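Local coordinates for probable signal peptide protein (Ralstonia solanacearum, PDB 2QGU) that binds a phospholipid and probably carries such lipids across the periplasm between the inner and outer membranes, as MlaC proteins do, at residues 72-75 against 76-80; 101-104 against 105-109; 165-169 against 170-174. The protein carries 13 engineered substitutions. All coordinates share one frame; numbering follows the deposited sequence.

Interaction 1: residues 72-75 against 76-80; sequences ADFK and RTTQI
Asp73 sits at the N-cap of helix 74-82 and reaches over its first turn: OD1 accepts from Arg76 N at 3.2 Å, the N-H coming from above the carboxylate plane. CG lies anti to the backbone N (chi1 -176°), beside the carbonyl carbon where the chain runs on into the helix, which puts OD1 near Arg76 N, one of the first amides, which lack helical acceptors. A short acidic side chain suits that place. Asp73 O takes the Thr77 N-H at 3.3 Å and opens the regular helical bonding.

The tight side is that of Phe74, Thr77 and Thr78. Phe74 O is gripped twice by Thr78, by N at 2.9 Å and by the hydroxyl OG1 at 3.0 Å, the two donors arriving from opposite faces of the carbonyl plane; OG1 lies beside the backbone N (chi1 -58°), where a hydroxyl on CB can be satisfied by the helix's own carbonyl. The Phe74 ring spans both threonines, CD1 lying 3.7 Å from Thr77 OG1 and CE2 3.5 Å from Thr78 OG1. Thr77 OG1 itself bonds to Tyr164 O.

The other side is looser. Lys75 runs out fully extended, a natural choice for an exposed position, and Gln79 follows it one turn on. Arg76 turns away and is fixed by Glu155 and Asp134.

The whole is a classical N-capped helix start, here presenting Phe74 to the phospholipid pocket.

Interaction 2: residues 101-104 against 105-109; sequences FKSL and LIRTY. Engineered in segment 101-104: Ser103 (natural residue Thr). Engineered in segment 105-109: Ile106 (natural residue Val). With PEF (di-palmitoyl-3-sn-phosphatidylethanolamine), chain B.
Two first torsions bring Ser103 and Arg107 together: the serine hydroxyl stands anti to its own backbone N (chi1 170°), while Arg107 CG lies anti to the carbonyl carbon (chi1 -66°), which bends the arginine back along the helix. Arg107 NE then donates to Ser103 OG at 3.0 Å, the oxygen lying at the edge of the guanidinium and within its plane. Ser103, an engineered residue in place of threonine, also bonds through OG to Asn202.

Thr108 folds its hydroxyl onto the preceding turn. OG1 donates to Leu104 O at 2.7 Å and Thr108 N reaches the same oxygen at 3.0 Å, from the opposite face of the carbonyl plane, so a polar group on an exposed position is satisfied by the helix itself.

Leu105 and Tyr109 face the lipid. Leu105 CB meets PEF C22 at 3.8 Å, and its CD1 comes obliquely to CE1 of Phe101 at 3.9 Å, a ring that packs in turn on Phe74, Tyr177 and Phe181; a flexible branched residue fits well between ring and acyl chain. Tyr109 offers CD2 to PEF C18 at 3.7 Å, while Thr108 CG2 stands over the centre of its ring. Lys102 and the engineered Ile106 (natural valine) run side by side, CG to CD1 3.9 Å, the lysine's aliphatic stem serving as a hydrophobic partner while NZ pairs with Asp65.

In this middle part of helix 91-114, Ile106 packs on helix 57-67, Phe101 on helix 74-82, Leu105 on helix 173-188 and Leu104 on helix 191-206.

Interaction 3: residues 165-169 against 170-174; sequences DINIS and GLWLS
Asn167 and Trp172 meet almost perpendicularly, amide and indole planes 87° apart. The asparagine lies over one face of the ring: its CB is 3.5 Å from the centroid of the six-membered ring and only 7° off the normal, a CH-pi contact, and ND2 hangs above the five-membered part. ND2 also gives a weak hydrogen bond to Gly170 O at 3.3 Å, and a water bridges Asn167 OD1 and Gly170 N, so the amide braces the turn even as CB and ND2 cover the indole. A short, flat polar residue can do both.

Asp165 slants against the same tryptophan, carboxylate and ring planes 43° apart, and holds the chain where it passes from strand to helix. OD1 receives Ser174 N at 2.9 Å on its syn side and Ile166 N from the opposite face of the carboxylate plane; OD2 takes the Ser174 hydroxyl at 2.6 Å. Three donors thus serve this buried carboxylate.

Ile166 and Leu173 lie alongside, CG2 to CD1 3.7 Å, and the same methyl of Leu173 approaches Ile168 CD1, while Ile168 CG2 lies against PEF C11. Leu173 N donates to Ile166 O at 3.0 Å, nearly straight.

Ser169 and Gly170, both with positive phi, which glycine readily tolerates, form the type I' turn from Ile168 to Leu171, closed by Leu171 N bonding to Ile168 O. Such turns are characteristic of tight two-residue beta hairpins; here the short strand 171-172 runs straight into helix 173-188, with Trp172 at the N-cap.

From the N terminus, interaction 1 comes first, at the start of helix 74-82, then interaction 2 in the middle of helix 91-114, then interaction 3 where the sheet's hairpin turns into helix 173-188. Each closes only a local turn; they follow in series, none enclosing or crossing another. In space their centres lie 13 to 14 Å apart, and all three meet. The ring of Phe74 packs on Phe101 and Leu105, joining helix 74-82 to helix 91-114; Ile80 touches Ser174; Tyr109 reaches Leu173 and Ile168. Together they tie the helices to the antiparallel sheet, and each contributes at least one residue to the pocket of the bound phospholipid.

Interaction 1: residues 72-75 against 76-80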
loop_
_atom_site.group_PDB
_atom_site.type_symbol
_atom_site.label_atom_id
_atom_site.label_comp_id
_atom_site.label_asym_id
_atom_site.label_seq_id
_atom_site.Cartn_x
_atom_site.Cartn_y
_atom_site.Cartn_z
ATOM N N ALA A 72 -3.453 -4.789 -6.874
ATOM C CA ALA A 72 -2.600 -3.619 -6.725
ATOM C C ALA A 72 -1.517 -3.587 -7.795
ATOM O O ALA A 72 -1.226 -4.605 -8.427
ATOM C CB ALA A 72 -1.974 -3.599 -5.330
ATOM N N ASP A 73 -0.935 -2.409 -7.997
ATOM C CA ASP A 73 0.232 -2.251 -8.859
ATOM C C ASP A 73 1.325 -1.578 -8.043
ATOM O O ASP A 73 1.573 -0.367 -8.163
ATOM C CB ASP A 73 -0.113 -1.442 -10.115
ATOM C CG ASP A 73 1.053 -1.330 -11.093
ATOM O OD1 ASP A 73 2.156 -1.857 -10.810
ATOM O OD2 ASP A 73 0.859 -0.705 -12.154
ATOM N N PHE A 74 1.971 -2.376 -7.199
ATOM C CA PHE A 74 2.983 -1.843 -6.299
ATOM C C PHE A 74 4.274 -1.440 -7.019
ATOM O O PHE A 74 5.043 -0.628 -6.502
ATOM C CB PHE A 74 3.261 -2.785 -5.121
ATOM C CG PHE A 74 3.967 -2.108 -3.984
ATOM C CD1 PHE A 74 3.303 -1.183 -3.185
ATOM C CD2 PHE A 74 5.304 -2.369 -3.727
ATOM C CE1 PHE A 74 3.949 -0.536 -2.141
ATOM C CE2 PHE A 74 5.961 -1.727 -2.679
ATOM C CZ PHE A 74 5.282 -0.806 -1.886
ATOM N N LYS A 75 4.503 -1.984 -8.214
ATOM C CA LYS A 75 5.617 -1.523 -9.027
ATOM C C LYS A 75 5.419 -0.043 -9.360
ATOM O O LYS A 75 6.365 0.746 -9.268
ATOM C CB LYS A 75 5.755 -2.359 -10.295
ATOM C CG LYS A 75 6.998 -2.033 -11.098
ATOM C CD LYS A 75 7.104 -2.944 -12.299
ATOM C CE LYS A 75 8.424 -2.760 -13.015
ATOM N NZ LYS A 75 8.463 -3.580 -14.261
ATOM N N ARG A 76 4.193 0.340 -9.724
ATOM C CA ARG A 76 3.912 1.759 -9.962
ATOM C C ARG A 76 4.121 2.605 -8.705
ATOM O O ARG A 76 4.711 3.677 -8.777
ATOM C CB ARG A 76 2.521 2.007 -10.558
ATOM C CG ARG A 76 2.306 3.497 -10.826
ATOM C CD ARG A 76 1.151 3.841 -11.739
ATOM N NE ARG A 76 1.111 5.297 -11.907
ATOM C CZ ARG A 76 0.053 5.989 -12.317
ATOM N NH1 ARG A 76 -1.077 5.375 -12.632
ATOM N NH2 ARG A 76 0.132 7.309 -12.414
ATOM N N THR A 77 3.643 2.123 -7.557
ATOM C CA THR A 77 3.864 2.833 -6.299
ATOM C C THR A 77 5.352 3.089 -6.081
ATOM O O THR A 77 5.753 4.180 -5.677
ATOM C CB THR A 77 3.323 2.041 -5.104
ATOM O OG1 THR A 77 2.051 1.475 -5.442
ATOM C CG2 THR A 77 3.179 2.943 -3.878
ATOM N N THR A 78 6.163 2.072 -6.362
ATOM C CA THR A 78 7.607 2.168 -6.177
ATOM C C THR A 78 8.229 3.126 -7.188
ATOM O O THR A 78 9.100 3.918 -6.838
ATOM C CB THR A 78 8.270 0.786 -6.263
ATOM O OG1 THR A 78 7.692 -0.076 -5.274
ATOM C CG2 THR A 78 9.773 0.885 -6.000
ATOM N N GLN A 79 7.769 3.049 -8.436
ATOM C CA GLN A 79 8.209 3.979 -9.474
ATOM C C GLN A 79 7.935 5.427 -9.077
ATOM O O GLN A 79 8.799 6.293 -9.216
ATOM C CB GLN A 79 7.532 3.665 -10.802
ATOM C CG GLN A 79 8.047 2.409 -11.454
ATOM C CD GLN A 79 7.383 2.121 -12.783
ATOM O OE1 GLN A 79 6.164 2.230 -12.922
ATOM N NE2 GLN A 79 8.186 1.737 -13.769
ATOM N N ILE A 80 6.732 5.693 -8.571
ATOM C CA ILE A 80 6.390 7.047 -8.153
ATOM C C ILE A 80 7.305 7.492 -7.011
ATOM O O ILE A 80 7.844 8.602 -7.038
ATOM C CB ILE A 80 4.913 7.165 -7.736
ATOM C CG1 ILE A 80 4.005 6.935 -8.953
ATOM C CG2 ILE A 80 4.637 8.546 -7.117
ATOM C CD1 ILE A 80 2.552 6.631 -8.585
#

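Interaction 2: residues 101-104 against 105-109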
loop_
_atom_site.group_PDB
_atom_site.type_symbol
_atom_site.label_atom_id
_atom_site.label_comp_id
_atom_site.label_asym_id
_atom_site.label_seq_id
_atom_site.Cartn_x
_atom_site.Cartn_y
_atom_site.Cartn_z
ATOM N N PHE A 101 10.573 -1.905 0.104
ATOM C CA PHE A 101 9.504 -0.929 0.324
ATOM C C PHE A 101 8.199 -1.644 0.717
ATOM O O PHE A 101 7.540 -1.256 1.686
ATOM C CB PHE A 101 9.365 -0.076 -0.949
ATOM C CG PHE A 101 8.376 1.069 -0.868
ATOM C CD1 PHE A 101 8.040 1.685 0.336
ATOM C CD2 PHE A 101 7.833 1.571 -2.049
ATOM C CE1 PHE A 101 7.134 2.750 0.358
ATOM C CE2 PHE A 101 6.932 2.631 -2.038
ATOM C CZ PHE A 101 6.586 3.223 -0.836
ATOM N N LYS A 102 7.862 -2.717 0.002
ATOM C CA LYS A 102 6.692 -3.533 0.342
ATOM C C LYS A 102 6.797 -4.084 1.766
ATOM O O LYS A 102 5.860 -3.975 2.552
ATOM C CB LYS A 102 6.521 -4.661 -0.666
ATOM C CG LYS A 102 5.381 -5.608 -0.359
ATOM C CD LYS A 102 5.296 -6.687 -1.422
ATOM C CE LYS A 102 4.446 -7.842 -0.957
ATOM N NZ LYS A 102 4.714 -9.045 -1.795
ATOM N N SER A 103 7.942 -4.670 2.099
ATOM C CA SER A 103 8.163 -5.171 3.451
ATOM C C SER A 103 8.030 -4.069 4.503
ATOM O O SER A 103 7.422 -4.283 5.551
ATOM C CB SER A 103 9.536 -5.845 3.542
ATOM O OG SER A 103 9.875 -6.138 4.890
ATOM N N LEU A 104 8.591 -2.896 4.205
ATOM C CA LEU A 104 8.536 -1.735 5.092
ATOM C C LEU A 104 7.094 -1.337 5.410
ATOM O O LEU A 104 6.745 -1.112 6.570
ATOM C CB LEU A 104 9.309 -0.564 4.462
ATOM C CG LEU A 104 9.265 0.850 5.056
ATOM C CD1 LEU A 104 9.918 0.902 6.418
ATOM C CD2 LEU A 104 9.947 1.836 4.120
ATOM N N LEU A 105 6.260 -1.274 4.377
ATOM C CA LEU A 105 4.845 -0.931 4.543
ATOM C C LEU A 105 4.055 -2.002 5.290
ATOM O O LEU A 105 3.264 -1.678 6.172
ATOM C CB LEU A 105 4.189 -0.621 3.196
ATOM C CG LEU A 105 4.709 0.617 2.466
ATOM C CD1 LEU A 105 3.927 0.778 1.171
ATOM C CD2 LEU A 105 4.585 1.875 3.331
ATOM N N ILE A 106 4.273 -3.273 4.949
ATOM C CA ILE A 106 3.552 -4.351 5.620
ATOM C C ILE A 106 3.897 -4.339 7.112
ATOM O O ILE A 106 3.006 -4.396 7.959
ATOM C CB ILE A 106 3.826 -5.743 4.989
ATOM C CG1 ILE A 106 3.357 -5.786 3.530
ATOM C CG2 ILE A 106 3.141 -6.849 5.802
ATOM C CD1 ILE A 106 3.719 -7.078 2.802
ATOM N N ARG A 107 5.185 -4.240 7.436
ATOM C CA ARG A 107 5.622 -4.199 8.832
ATOM C C ARG A 107 5.092 -2.978 9.586
ATOM O O ARG A 107 4.778 -3.066 10.771
ATOM C CB ARG A 107 7.150 -4.263 8.918
ATOM C CG ARG A 107 7.723 -5.582 8.442
ATOM C CD ARG A 107 9.255 -5.539 8.347
ATOM N NE ARG A 107 9.761 -6.809 7.830
ATOM C CZ ARG A 107 10.007 -7.883 8.575
ATOM N NH1 ARG A 107 9.805 -7.849 9.886
ATOM N NH2 ARG A 107 10.450 -8.997 8.007
ATOM N N THR A 108 4.979 -1.851 8.887
ATOM C CA THR A 108 4.440 -0.620 9.468
ATOM C C THR A 108 2.962 -0.773 9.848
ATOM O O THR A 108 2.535 -0.312 10.912
ATOM C CB THR A 108 4.639 0.578 8.502
ATOM O OG1 THR A 108 6.045 0.789 8.300
ATOM C CG2 THR A 108 4.030 1.864 9.062
ATOM N N TYR A 109 2.187 -1.426 8.981
ATOM C CA TYR A 109 0.744 -1.499 9.174
ATOM C C TYR A 109 0.256 -2.833 9.712
ATOM O O TYR A 109 -0.945 -3.033 9.881
ATOM C CB TYR A 109 0.011 -1.100 7.882
ATOM C CG TYR A 109 0.292 0.336 7.510
ATOM C CD1 TYR A 109 -0.209 1.385 8.281
ATOM C CD2 TYR A 109 1.076 0.651 6.402
ATOM C CE1 TYR A 109 0.067 2.705 7.963
ATOM C CE2 TYR A 109 1.348 1.972 6.072
ATOM C CZ TYR A 109 0.842 2.990 6.854
ATOM O OH TYR A 109 1.126 4.300 6.524
HETATM C C2 PEF B . -5.813 2.283 12.770
HETATM C C1 PEF B . -5.848 2.997 14.120
HETATM N N PEF B . -3.270 2.962 19.470
HETATM C C3 PEF B . -7.085 1.478 12.594
HETATM C C4 PEF B . -3.565 3.298 17.062
HETATM C C5 PEF B . -2.934 3.841 18.341
HETATM C C10 PEF B . -4.440 3.291 11.173
HETATM C C11 PEF B . -4.249 4.040 9.861
HETATM C C12 PEF B . -4.940 3.286 8.725
HETATM C C13 PEF B . -4.156 2.014 8.419
HETATM C C14 PEF B . -4.620 1.370 7.126
HETATM C C15 PEF B . -3.758 0.146 6.826
HETATM C C16 PEF B . -3.980 -0.330 5.393
HETATM C C17 PEF B . -2.924 -1.353 4.986
HETATM C C18 PEF B . -1.690 -0.661 4.405
HETATM C C19 PEF B . -1.178 -1.408 3.177
HETATM C C20 PEF B . -0.224 -2.534 3.585
HETATM C C21 PEF B . 0.232 -3.330 2.365
HETATM C C22 PEF B . 1.301 -2.565 1.585
HETATM C C23 PEF B . 1.936 -3.446 0.511
HETATM C C24 PEF B . 1.271 -3.230 -0.847
HETATM C C25 PEF B . 1.486 -4.435 -1.759
HETATM C C30 PEF B . -8.281 0.266 11.013
HETATM C C31 PEF B . -8.567 -0.462 9.848
HETATM C C32 PEF B . -7.486 -0.861 9.074
HETATM C C33 PEF B . -7.928 -1.881 8.006
HETATM C C34 PEF B . -8.050 -1.262 6.604
HETATM C C35 PEF B . -7.762 -2.283 5.485
HETATM C C36 PEF B . -7.500 -1.644 4.269
HETATM C C37 PEF B . -7.059 -2.520 3.271
HETATM C C38 PEF B . -6.814 -1.828 2.080
HETATM C C39 PEF B . -6.180 -2.709 0.994
HETATM C C40 PEF B . -5.669 -1.876 -0.199
HETATM C C41 PEF B . -4.225 -1.388 0.023
HETATM C C42 PEF B . -3.531 -1.039 -1.299
HETATM C C43 PEF B . -2.306 -0.144 -1.070
HETATM C C44 PEF B . -1.543 0.111 -2.375
HETATM C C45 PEF B . -0.323 1.007 -2.146
HETATM O O4 PEF B . -3.473 2.741 11.710
HETATM O O5 PEF B . -9.247 0.615 11.686
HETATM O O2 PEF B . -5.693 3.249 11.711
HETATM O O3 PEF B . -7.019 0.610 11.434
HETATM O O1P PEF B . -7.384 2.885 16.804
HETATM O O2P PEF B . -5.594 1.190 17.486
HETATM O O3P PEF B . -5.636 2.042 15.164
HETATM O O4P PEF B . -4.980 3.560 17.073
HETATM P P PEF B . -5.999 2.367 16.694
#

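Interaction 3: residues 165-169 against 170-174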
loop_
_atom_site.group_PDB
_atom_site.type_symbol
_atom_site.label_atom_id
_atom_site.label_comp_id
_atom_site.label_asym_id
_atom_site.label_seq_id
_atom_site.Cartn_x
_atom_site.Cartn_y
_atom_site.Cartn_z
ATOM N N ASP A 165 -2.005 3.549 -5.019
ATOM C CA ASP A 165 -1.696 4.446 -3.910
ATOM C C ASP A 165 -2.833 4.424 -2.910
ATOM O O ASP A 165 -3.973 4.094 -3.256
ATOM C CB ASP A 165 -1.486 5.872 -4.415
ATOM C CG ASP A 165 -0.530 6.682 -3.554
ATOM O OD1 ASP A 165 -0.044 6.182 -2.516
ATOM O OD2 ASP A 165 -0.263 7.839 -3.930
ATOM N N ILE A 166 -2.503 4.759 -1.668
ATOM C CA ILE A 166 -3.483 4.835 -0.589
ATOM C C ILE A 166 -3.228 6.107 0.204
ATOM O O ILE A 166 -2.078 6.523 0.377
ATOM C CB ILE A 166 -3.453 3.568 0.324
ATOM C CG1 ILE A 166 -4.650 3.552 1.291
ATOM C CG2 ILE A 166 -2.112 3.428 1.053
ATOM C CD1 ILE A 166 -4.833 2.226 2.039
ATOM N N ASN A 167 -4.314 6.737 0.640
ATOM C CA ASN A 167 -4.252 7.971 1.397
ATOM C C ASN A 167 -4.684 7.687 2.825
ATOM O O ASN A 167 -5.812 7.256 3.053
ATOM C CB ASN A 167 -5.148 9.026 0.740
ATOM C CG ASN A 167 -5.034 10.379 1.395
ATOM O OD1 ASN A 167 -5.421 10.555 2.549
ATOM N ND2 ASN A 167 -4.508 11.353 0.657
ATOM N N ILE A 168 -3.760 7.905 3.762
ATOM C CA ILE A 168 -3.958 7.606 5.182
ATOM C C ILE A 168 -3.649 8.877 5.956
ATOM O O ILE A 168 -2.617 9.508 5.722
ATOM C CB ILE A 168 -3.006 6.478 5.657
ATOM C CG1 ILE A 168 -3.275 5.182 4.889
ATOM C CG2 ILE A 168 -3.122 6.255 7.166
ATOM C CD1 ILE A 168 -2.225 4.091 5.125
ATOM N N SER A 169 -4.542 9.249 6.870
ATOM C CA SER A 169 -4.399 10.488 7.645
ATOM C C SER A 169 -4.180 11.703 6.733
ATOM O O SER A 169 -3.398 12.602 7.042
ATOM C CB SER A 169 -3.276 10.349 8.680
ATOM O OG SER A 169 -3.523 9.284 9.584
ATOM N N GLY A 170 -4.869 11.706 5.596
ATOM C CA GLY A 170 -4.824 12.814 4.653
ATOM C C GLY A 170 -3.642 12.835 3.695
ATOM O O GLY A 170 -3.584 13.688 2.810
ATOM N N LEU A 171 -2.726 11.878 3.841
ATOM C CA LEU A 171 -1.484 11.870 3.055
ATOM C C LEU A 171 -1.406 10.681 2.105
ATOM O O LEU A 171 -1.675 9.558 2.503
ATOM C CB LEU A 171 -0.262 11.843 3.980
ATOM C CG LEU A 171 -0.119 12.950 5.025
ATOM C CD1 LEU A 171 1.060 12.636 5.939
ATOM C CD2 LEU A 171 0.048 14.301 4.358
ATOM N N TRP A 172 -1.006 10.934 0.860
ATOM C CA TRP A 172 -0.789 9.857 -0.106
ATOM C C TRP A 172 0.553 9.212 0.156
ATOM O O TRP A 172 1.579 9.889 0.147
ATOM C CB TRP A 172 -0.830 10.389 -1.538
ATOM C CG TRP A 172 -2.209 10.731 -1.975
ATOM C CD1 TRP A 172 -2.730 11.983 -2.139
ATOM C CD2 TRP A 172 -3.258 9.810 -2.287
ATOM N NE1 TRP A 172 -4.043 11.897 -2.542
ATOM C CE2 TRP A 172 -4.394 10.575 -2.638
ATOM C CE3 TRP A 172 -3.351 8.410 -2.305
ATOM C CZ2 TRP A 172 -5.613 9.989 -3.006
ATOM C CZ3 TRP A 172 -4.563 7.826 -2.667
ATOM C CH2 TRP A 172 -5.680 8.618 -3.010
ATOM N N LEU A 173 0.551 7.904 0.373
ATOM C CA LEU A 173 1.799 7.210 0.699
ATOM C C LEU A 173 2.873 7.355 -0.380
ATOM O O LEU A 173 4.045 7.546 -0.055
ATOM C CB LEU A 173 1.548 5.737 1.034
ATOM C CG LEU A 173 0.844 5.398 2.357
ATOM C CD1 LEU A 173 1.116 3.945 2.712
ATOM C CD2 LEU A 173 1.258 6.310 3.519
ATOM N N SER A 174 2.492 7.304 -1.651
ATOM C CA SER A 174 3.507 7.449 -2.701
ATOM C C SER A 174 4.208 8.801 -2.615
ATOM O O SER A 174 5.401 8.895 -2.918
ATOM C CB SER A 174 2.941 7.200 -4.104
ATOM O OG SER A 174 2.195 8.307 -4.564
HETATM O O HOH W 1 -6.975 9.755 4.546
#